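Local coordinates for DegV family protein (Streptococcus agalactiae, PDB 3LUP) that binds a fatty acid, here elaidic acid, and may serve in lipid transport or fatty acid metabolism, at residues G173-N178 and A269-E274; K59-T64 and L167-K172. All coordinates share one frame; numbering follows the deposited sequence.

Interaction 1 (G173-N178 and A269-E274); sequences GGRLSN and ATHLGE. With ELA (Elaidic acid), chain B.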
ATOM      1  N   GLY A 173     -12.058  10.288  -6.807  1.00 38.98           N
ATOM      2  CA  GLY A 173     -10.595  10.243  -6.784  1.00 38.58           C
ATOM      3  C   GLY A 173     -10.068   9.442  -7.958  1.00 38.23           C
ATOM      4  O   GLY A 173      -8.979   9.700  -8.448  1.00 38.78           O
ATOM      5  N   GLY A 174     -10.844   8.456  -8.392  1.00 38.03           N
ATOM      6  CA  GLY A 174     -10.598   7.763  -9.649  1.00 37.49           C
ATOM      7  C   GLY A 174      -9.862   6.448  -9.545  1.00 37.32           C
ATOM      8  O   GLY A 174      -9.510   5.868 -10.571  1.00 37.33           O
ATOM      9  N   ARG A 175      -9.620   5.964  -8.326  1.00 37.08           N
ATOM     10  CA  ARG A 175      -8.837   4.722  -8.169  1.00 37.01           C
ATOM     11  C   ARG A 175      -9.675   3.449  -8.254  1.00 36.80           C
ATOM     12  O   ARG A 175      -9.128   2.362  -8.466  1.00 36.89           O
ATOM     13  CB  ARG A 175      -7.951   4.717  -6.920  1.00 36.64           C
ATOM     14  CG  ARG A 175      -7.222   6.015  -6.642  1.00 36.98           C
ATOM     15  CD  ARG A 175      -6.101   6.347  -7.606  1.00 36.56           C
ATOM     16  NE  ARG A 175      -5.976   7.803  -7.676  1.00 37.88           N
ATOM     17  CZ  ARG A 175      -4.919   8.477  -8.119  1.00 36.81           C
ATOM     18  NH1 ARG A 175      -3.842   7.849  -8.547  1.00 37.21           N
ATOM     19  NH2 ARG A 175      -4.941   9.798  -8.121  1.00 37.00           N
ATOM     20  N   LEU A 176     -10.989   3.585  -8.090  1.00 36.60           N
ATOM     21  CA  LEU A 176     -11.917   2.516  -8.461  1.00 36.48           C
ATOM     22  C   LEU A 176     -12.096   2.520  -9.981  1.00 36.51           C
ATOM     23  O   LEU A 176     -12.494   3.540 -10.567  1.00 36.42           O
ATOM     24  CB  LEU A 176     -13.276   2.672  -7.762  1.00 36.29           C
ATOM     25  CG  LEU A 176     -14.330   1.615  -8.142  1.00 35.91           C
ATOM     26  CD1 LEU A 176     -13.899   0.198  -7.760  1.00 35.12           C
ATOM     27  CD2 LEU A 176     -15.686   1.933  -7.539  1.00 34.76           C
ATOM     28  N   SER A 177     -11.797   1.387 -10.614  1.00 36.14           N
ATOM     29  CA  SER A 177     -11.841   1.299 -12.074  1.00 36.05           C
ATOM     30  C   SER A 177     -13.278   1.260 -12.555  1.00 35.62           C
ATOM     31  O   SER A 177     -14.115   0.596 -11.927  1.00 35.68           O
ATOM     32  CB  SER A 177     -11.110   0.056 -12.562  1.00 36.03           C
ATOM     33  OG  SER A 177     -10.186  -0.380 -11.582  1.00 37.91           O
ATOM     34  N   ASN A 178     -13.530   1.968 -13.669  1.00 35.22           N
ATOM     35  CA  ASN A 178     -14.853   2.140 -14.298  1.00 34.59           C
ATOM     36  C   ASN A 178     -15.899   2.702 -13.316  1.00 34.41           C
ATOM     37  O   ASN A 178     -17.112   2.559 -13.530  1.00 34.32           O
ATOM     38  CB  ASN A 178     -15.326   0.833 -14.975  1.00 34.57           C
ATOM     39  CG  ASN A 178     -16.498   1.048 -15.940  1.00 34.87           C
ATOM     40  OD1 ASN A 178     -16.616   2.100 -16.566  1.00 35.83           O
ATOM     41  ND2 ASN A 178     -17.367   0.047 -16.055  1.00 34.31           N
ATOM     42  N   ALA A 269      -6.378   7.380   3.141  1.00 29.96           N
ATOM     43  CA  ALA A 269      -7.629   7.974   3.612  1.00 29.95           C
ATOM     44  C   ALA A 269      -8.258   8.901   2.544  1.00 30.36           C
ATOM     45  O   ALA A 269      -9.455   8.831   2.279  1.00 30.65           O
ATOM     46  CB  ALA A 269      -7.400   8.719   4.901  1.00 29.46           C
ATOM     47  N   THR A 270      -7.445   9.743   1.921  1.00 30.64           N
ATOM     48  CA  THR A 270      -7.886  10.553   0.780  1.00 31.13           C
ATOM     49  C   THR A 270      -8.673   9.770  -0.286  1.00 31.82           C
ATOM     50  O   THR A 270      -9.677  10.258  -0.794  1.00 31.81           O
ATOM     51  CB  THR A 270      -6.686  11.302   0.109  1.00 31.05           C
ATOM     52  OG1 THR A 270      -6.127  12.248   1.031  1.00 29.70           O
ATOM     53  CG2 THR A 270      -7.127  12.053  -1.144  1.00 30.99           C
ATOM     54  N   HIS A 271      -8.223   8.567  -0.627  1.00 32.65           N
ATOM     55  CA  HIS A 271      -8.853   7.815  -1.718  1.00 33.56           C
ATOM     56  C   HIS A 271      -9.915   6.826  -1.241  1.00 33.74           C
ATOM     57  O   HIS A 271     -10.818   6.446  -1.995  1.00 33.87           O
ATOM     58  CB  HIS A 271      -7.783   7.129  -2.571  1.00 33.94           C
ATOM     59  CG  HIS A 271      -6.884   8.104  -3.265  1.00 35.94           C
ATOM     60  ND1 HIS A 271      -7.182   8.643  -4.499  1.00 37.06           N
ATOM     61  CD2 HIS A 271      -5.730   8.691  -2.867  1.00 37.08           C
ATOM     62  CE1 HIS A 271      -6.230   9.492  -4.846  1.00 38.15           C
ATOM     63  NE2 HIS A 271      -5.335   9.535  -3.874  1.00 37.82           N
ATOM     64  N   LEU A 272      -9.814   6.429   0.019  1.00 33.61           N
ATOM     65  CA  LEU A 272     -10.723   5.458   0.572  1.00 33.81           C
ATOM     66  C   LEU A 272     -11.871   6.126   1.334  1.00 33.88           C
ATOM     67  O   LEU A 272     -12.976   5.578   1.414  1.00 33.89           O
ATOM     68  CB  LEU A 272      -9.948   4.494   1.470  1.00 33.74           C
ATOM     69  CG  LEU A 272      -9.694   3.064   0.988  1.00 34.65           C
ATOM     70  CD1 LEU A 272      -9.114   2.999  -0.424  1.00 34.40           C
ATOM     71  CD2 LEU A 272      -8.820   2.323   1.995  1.00 34.34           C
ATOM     72  N   GLY A 273     -11.602   7.314   1.873  1.00 33.48           N
ATOM     73  CA  GLY A 273     -12.528   7.981   2.765  1.00 33.38           C
ATOM     74  C   GLY A 273     -12.258   7.529   4.182  1.00 33.72           C
ATOM     75  O   GLY A 273     -11.481   6.582   4.399  1.00 33.92           O
ATOM     76  N   GLU A 274     -12.879   8.216   5.144  1.00 33.30           N
ATOM     77  CA  GLU A 274     -12.877   7.783   6.532  1.00 33.32           C
ATOM     78  C   GLU A 274     -13.889   6.647   6.681  1.00 33.26           C
ATOM     79  O   GLU A 274     -14.814   6.522   5.865  1.00 33.04           O
ATOM     80  CB  GLU A 274     -13.222   8.948   7.473  1.00 33.45           C
ATOM     81  CG  GLU A 274     -13.225   8.584   8.953  1.00 34.90           C
ATOM     82  CD  GLU A 274     -13.176   9.794   9.864  1.00 38.38           C
ATOM     83  OE1 GLU A 274     -13.206  10.922   9.336  1.00 40.50           O
ATOM     84  OE2 GLU A 274     -13.109   9.630  11.110  1.00 39.88           O
TER
HETATM   85  CA  ELA B 301      -1.236  10.033  -7.965  1.00 52.96           C
HETATM   86  C   ELA B 301      -1.787  11.198  -8.794  1.00 54.95           C
HETATM   87  O   ELA B 301      -2.868  11.793  -8.513  1.00 54.14           O
HETATM   88  C3  ELA B 301      -0.888  10.406  -6.526  1.00 48.32           C
HETATM   89  C4  ELA B 301      -0.070   9.308  -5.854  1.00 46.96           C
HETATM   90  C5  ELA B 301      -0.723   8.787  -4.558  1.00 46.74           C
HETATM   91  C6  ELA B 301      -1.762   7.694  -4.849  1.00 44.62           C
HETATM   92  C7  ELA B 301      -2.739   7.347  -3.732  1.00 42.43           C
HETATM   93  C8  ELA B 301      -3.736   6.289  -4.222  1.00 42.25           C
HETATM   94  C9  ELA B 301      -4.108   5.312  -3.114  1.00 41.37           C
HETATM   95  C10 ELA B 301      -5.243   4.367  -3.250  1.00 40.25           C
HETATM   96  C11 ELA B 301      -5.926   3.836  -2.006  1.00 39.40           C
HETATM   97  C12 ELA B 301      -6.101   2.323  -2.031  1.00 37.95           C
HETATM   98  C13 ELA B 301      -5.229   1.597  -1.020  1.00 37.06           C
HETATM   99  C14 ELA B 301      -5.857   0.313  -0.499  1.00 36.64           C
HETATM  100  C15 ELA B 301      -4.963  -0.307   0.585  1.00 36.35           C
HETATM  101  C16 ELA B 301      -5.330  -1.748   0.944  1.00 34.37           C
HETATM  102  C17 ELA B 301      -4.190  -2.706   0.616  1.00 34.94           C
HETATM  103  C18 ELA B 301      -4.047  -3.818   1.647  1.00 34.37           C
HETATM  104  OXT ELA B 301      -1.151  11.567  -9.809  1.00 55.09           O
HETATM  105  O   HOH W   1      -9.677   7.581  -5.471  1.00 42.66           O
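Arg175 passes obliquely by the ND1-CE1 side of the His271 ring, and together the two residues form part of the fatty-acid pocket of this DegV-family fold. Arg175 belongs to the loop between helices 168-173 and 179-186, His271 to the last turn of helix 266-272. The arginine side chain can be followed outward from CB, which points toward the histidine. Its CG lies beside the backbone N (chi1 -42°) and packs 3.4 Å from ND1 of His271. After a bend at chi2, CD runs past the ring toward C8 of the elaidic acid, and NE comes 3.3 Å from His271 CE1. Guanidinium and imidazole planes stand 77° apart, so this is no stack; the ring's NE2 and the lipid's C8 both lie over one face of the guanidinium. At the tip the two nitrogens divide their work. NH1 bonds to the carbonyl O of Ile96, whereas NH2 donates to O of the lipid carboxylate at 2.9 Å (N-H...O 156°), with the carboxyl carbon in the guanidinium plane at its edge. The fixed positive charge probably helps hold the acid head in place.

His271 meets the middle of the chain. C8 of the lipid sits over one face of the ring near its rim, and CD2 meets C7 at 3.4 Å; CG2 of Thr270 lies over the opposite face, toward its rim. CD1 of Leu272, the next residue, touches C12 of the lipid at 3.5 Å. NE2 of the histidine is hydrogen-bonded to Thr64 OG1. At the ring's edge, in its plane, a water lies 2.9 Å from His271 ND1 and accepts a 3.3 Å hydrogen bond from the backbone N of Arg175.

Interaction 2 (K59-T64 and L167-K172); sequences KELPKT and LNHLVK. With ELA (Elaidic acid), chain B.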
ATOM      1  N   LYS A  59     -15.078  21.459   1.419  1.00 49.03           N
ATOM      2  CA  LYS A  59     -16.278  21.206   0.593  1.00 48.88           C
ATOM      3  C   LYS A  59     -15.876  20.607  -0.758  1.00 48.53           C
ATOM      4  O   LYS A  59     -16.724  20.339  -1.620  1.00 48.59           O
ATOM      5  CB  LYS A  59     -17.128  22.500   0.408  1.00 48.83           C
ATOM      6  N   GLU A  60     -14.568  20.406  -0.914  1.00 47.88           N
ATOM      7  CA  GLU A  60     -13.968  19.779  -2.081  1.00 47.22           C
ATOM      8  C   GLU A  60     -13.088  18.629  -1.575  1.00 46.49           C
ATOM      9  O   GLU A  60     -12.478  18.739  -0.501  1.00 46.43           O
ATOM     10  CB  GLU A  60     -13.127  20.820  -2.832  1.00 47.37           C
ATOM     11  CG  GLU A  60     -12.867  20.511  -4.307  1.00 48.39           C
ATOM     12  CD  GLU A  60     -14.042  20.865  -5.220  1.00 49.68           C
ATOM     13  OE1 GLU A  60     -14.695  21.912  -5.002  1.00 50.26           O
ATOM     14  OE2 GLU A  60     -14.302  20.100  -6.175  1.00 49.80           O
ATOM     15  N   LEU A  61     -13.026  17.527  -2.323  1.00 45.52           N
ATOM     16  CA  LEU A  61     -12.171  16.391  -1.937  1.00 44.64           C
ATOM     17  C   LEU A  61     -10.685  16.733  -2.033  1.00 43.93           C
ATOM     18  O   LEU A  61     -10.289  17.509  -2.910  1.00 43.79           O
ATOM     19  CB  LEU A  61     -12.441  15.157  -2.804  1.00 44.61           C
ATOM     20  CG  LEU A  61     -13.725  14.343  -2.647  1.00 45.05           C
ATOM     21  CD1 LEU A  61     -13.771  13.261  -3.723  1.00 45.03           C
ATOM     22  CD2 LEU A  61     -13.864  13.735  -1.252  1.00 44.53           C
ATOM     23  N   PRO A  62      -9.860  16.159  -1.128  1.00 43.23           N
ATOM     24  CA  PRO A  62      -8.417  16.258  -1.296  1.00 42.61           C
ATOM     25  C   PRO A  62      -7.915  15.417  -2.479  1.00 42.23           C
ATOM     26  O   PRO A  62      -8.613  14.497  -2.944  1.00 42.06           O
ATOM     27  CB  PRO A  62      -7.863  15.715   0.028  1.00 42.31           C
ATOM     28  CG  PRO A  62      -8.979  15.786   0.984  1.00 42.80           C
ATOM     29  CD  PRO A  62     -10.209  15.558   0.174  1.00 43.19           C
ATOM     30  N   LYS A  63      -6.725  15.760  -2.973  1.00 41.56           N
ATOM     31  CA  LYS A  63      -6.034  14.938  -3.958  1.00 40.84           C
ATOM     32  C   LYS A  63      -4.657  14.571  -3.424  1.00 40.20           C
ATOM     33  O   LYS A  63      -4.174  15.156  -2.456  1.00 39.98           O
ATOM     34  CB  LYS A  63      -5.901  15.676  -5.290  1.00 40.94           C
ATOM     35  CG  LYS A  63      -7.192  16.238  -5.837  1.00 41.65           C
ATOM     36  CD  LYS A  63      -7.101  16.551  -7.326  1.00 43.68           C
ATOM     37  CE  LYS A  63      -7.088  15.268  -8.152  1.00 45.21           C
ATOM     38  NZ  LYS A  63      -8.168  15.282  -9.180  1.00 46.02           N
ATOM     39  N   THR A  64      -4.031  13.584  -4.041  1.00 39.63           N
ATOM     40  CA  THR A  64      -2.624  13.350  -3.794  1.00 39.35           C
ATOM     41  C   THR A  64      -1.869  13.560  -5.100  1.00 39.82           C
ATOM     42  O   THR A  64      -2.476  13.685  -6.175  1.00 39.84           O
ATOM     43  CB  THR A  64      -2.349  11.943  -3.242  1.00 39.03           C
ATOM     44  OG1 THR A  64      -2.853  10.976  -4.155  1.00 37.78           O
ATOM     45  CG2 THR A  64      -3.022  11.750  -1.881  1.00 39.04           C
ATOM     46  N   LEU A 167     -18.271   5.556  -1.099  1.00 41.86           N
ATOM     47  CA  LEU A 167     -17.527   5.296  -2.317  1.00 41.83           C
ATOM     48  C   LEU A 167     -17.079   6.531  -3.105  1.00 41.66           C
ATOM     49  O   LEU A 167     -16.331   6.401  -4.069  1.00 41.88           O
ATOM     50  CB  LEU A 167     -18.356   4.387  -3.219  1.00 42.08           C
ATOM     51  CG  LEU A 167     -18.535   2.932  -2.799  1.00 42.23           C
ATOM     52  CD1 LEU A 167     -19.963   2.488  -3.085  1.00 43.40           C
ATOM     53  CD2 LEU A 167     -17.529   2.055  -3.520  1.00 41.48           C
ATOM     54  N   ASN A 168     -17.533   7.715  -2.712  1.00 41.32           N
ATOM     55  CA  ASN A 168     -17.185   8.937  -3.432  1.00 41.29           C
ATOM     56  C   ASN A 168     -15.689   9.115  -3.599  1.00 40.39           C
ATOM     57  O   ASN A 168     -15.217   9.408  -4.698  1.00 40.07           O
ATOM     58  CB  ASN A 168     -17.779  10.149  -2.726  1.00 41.92           C
ATOM     59  CG  ASN A 168     -19.239   9.964  -2.443  1.00 44.76           C
ATOM     60  OD1 ASN A 168     -20.073  10.060  -3.358  1.00 47.18           O
ATOM     61  ND2 ASN A 168     -19.569   9.644  -1.180  1.00 46.18           N
ATOM     62  N   HIS A 169     -14.954   8.923  -2.507  1.00 39.66           N
ATOM     63  CA  HIS A 169     -13.506   9.003  -2.530  1.00 39.14           C
ATOM     64  C   HIS A 169     -12.916   8.118  -3.612  1.00 38.90           C
ATOM     65  O   HIS A 169     -12.154   8.591  -4.453  1.00 38.71           O
ATOM     66  CB  HIS A 169     -12.936   8.632  -1.178  1.00 38.98           C
ATOM     67  CG  HIS A 169     -13.290   9.598  -0.097  1.00 39.13           C
ATOM     68  ND1 HIS A 169     -12.381  10.492   0.429  1.00 38.35           N
ATOM     69  CD2 HIS A 169     -14.455   9.808   0.560  1.00 38.64           C
ATOM     70  CE1 HIS A 169     -12.969  11.213   1.366  1.00 38.64           C
ATOM     71  NE2 HIS A 169     -14.226  10.816   1.469  1.00 39.93           N
ATOM     72  N   LEU A 170     -13.292   6.842  -3.605  1.00 38.73           N
ATOM     73  CA  LEU A 170     -12.794   5.910  -4.605  1.00 38.75           C
ATOM     74  C   LEU A 170     -13.211   6.206  -6.041  1.00 38.74           C
ATOM     75  O   LEU A 170     -12.409   6.029  -6.960  1.00 39.05           O
ATOM     76  CB  LEU A 170     -13.136   4.477  -4.239  1.00 38.69           C
ATOM     77  CG  LEU A 170     -12.053   3.762  -3.428  1.00 38.92           C
ATOM     78  CD1 LEU A 170     -12.481   2.347  -3.125  1.00 37.84           C
ATOM     79  CD2 LEU A 170     -10.710   3.769  -4.158  1.00 38.29           C
ATOM     80  N   VAL A 171     -14.445   6.663  -6.224  1.00 38.57           N
ATOM     81  CA  VAL A 171     -15.000   6.921  -7.550  1.00 38.44           C
ATOM     82  C   VAL A 171     -14.463   8.237  -8.111  1.00 38.63           C
ATOM     83  O   VAL A 171     -13.900   8.262  -9.209  1.00 38.33           O
ATOM     84  CB  VAL A 171     -16.552   6.939  -7.504  1.00 38.67           C
ATOM     85  CG1 VAL A 171     -17.166   7.407  -8.840  1.00 38.07           C
ATOM     86  CG2 VAL A 171     -17.105   5.566  -7.074  1.00 38.76           C
ATOM     87  N   LYS A 172     -14.633   9.321  -7.350  1.00 38.93           N
ATOM     88  CA  LYS A 172     -14.249  10.655  -7.801  1.00 39.29           C
ATOM     89  C   LYS A 172     -12.732  10.870  -7.799  1.00 39.30           C
ATOM     90  O   LYS A 172     -12.185  11.527  -8.704  1.00 39.30           O
ATOM     91  CB  LYS A 172     -14.993  11.742  -7.023  1.00 39.35           C
ATOM     92  CG  LYS A 172     -16.303  12.105  -7.704  1.00 41.69           C
ATOM     93  CD  LYS A 172     -17.122  13.158  -6.973  1.00 44.38           C
ATOM     94  CE  LYS A 172     -18.101  12.505  -5.991  1.00 46.30           C
ATOM     95  NZ  LYS A 172     -19.297  13.375  -5.709  1.00 46.99           N
TER
HETATM   96  CA  ELA B 301      -1.236  10.033  -7.965  1.00 52.96           C
HETATM   97  C   ELA B 301      -1.787  11.198  -8.794  1.00 54.95           C
HETATM   98  O   ELA B 301      -2.868  11.793  -8.513  1.00 54.14           O
HETATM   99  C3  ELA B 301      -0.888  10.406  -6.526  1.00 48.32           C
HETATM  100  C4  ELA B 301      -0.070   9.308  -5.854  1.00 46.96           C
HETATM  101  C5  ELA B 301      -0.723   8.787  -4.558  1.00 46.74           C
HETATM  102  C6  ELA B 301      -1.762   7.694  -4.849  1.00 44.62           C
HETATM  103  C7  ELA B 301      -2.739   7.347  -3.732  1.00 42.43           C
HETATM  104  C8  ELA B 301      -3.736   6.289  -4.222  1.00 42.25           C
HETATM  105  C9  ELA B 301      -4.108   5.312  -3.114  1.00 41.37           C
HETATM  106  C10 ELA B 301      -5.243   4.367  -3.250  1.00 40.25           C
HETATM  107  C11 ELA B 301      -5.926   3.836  -2.006  1.00 39.40           C
HETATM  108  C12 ELA B 301      -6.101   2.323  -2.031  1.00 37.95           C
HETATM  109  C13 ELA B 301      -5.229   1.597  -1.020  1.00 37.06           C
HETATM  110  C14 ELA B 301      -5.857   0.313  -0.499  1.00 36.64           C
HETATM  111  C15 ELA B 301      -4.963  -0.307   0.585  1.00 36.35           C
HETATM  112  C16 ELA B 301      -5.330  -1.748   0.944  1.00 34.37           C
HETATM  113  C17 ELA B 301      -4.190  -2.706   0.616  1.00 34.94           C
HETATM  114  C18 ELA B 301      -4.047  -3.818   1.647  1.00 34.37           C
HETATM  115  OXT ELA B 301      -1.151  11.567  -9.809  1.00 55.09           O
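Leu61 and His169 make the close part of this contact: methyl CD2 of the leucine stands over one face of the imidazole in a CH-pi contact, 3.9 Å from the ring centroid and 17° off its normal. The methyl is displaced toward the rim, where His169 CE1 is its nearest atom at 3.7 Å. A hydrogen bond from ND1 to the backbone O of Thr270 probably limits the ring's rotation. The second leucine methyl, CD1, packs 3.8 Å from CB of Lys172, one turn along the helix. With CG beside the backbone N (chi1 -72°), Leu61 spreads its two methyls over both helix residues.

In the DegV-family fold this joins the segment leading into the short antiparallel pair of strands 33-34 and 63-64 to helix 168-173. Beyond Leu61 the contact quickly thins out. Lys172 contributes its CB, while the rest of its chain, bent at chi3 and exposed, makes the solvent side. At the inner end, Thr64 turns instead to the bound fatty acid: its CB lies 3.8 Å from the lipid's C5.

In the fold
The centres of interactions 1 and 2 are only about 6 Å apart, and two probable hydrogen bonds join them. Thr64 OG1 lies 2.9 Å from His271 NE2, and His169 ND1 lies 3.0 Å from Thr270 O, so the end of helix 266-272 is held both by strand 63-64 and by helix 168-173. Helix 168-173 runs from interaction 2 straight into the loop of interaction 1, where Leu170 packs on both Arg175 and Leu272. Both contacts reach the elaidic acid: Thr64 lies beside the carboxylate head that Arg175 holds, while His271 and Leu272 line the lipid's chain further from the head.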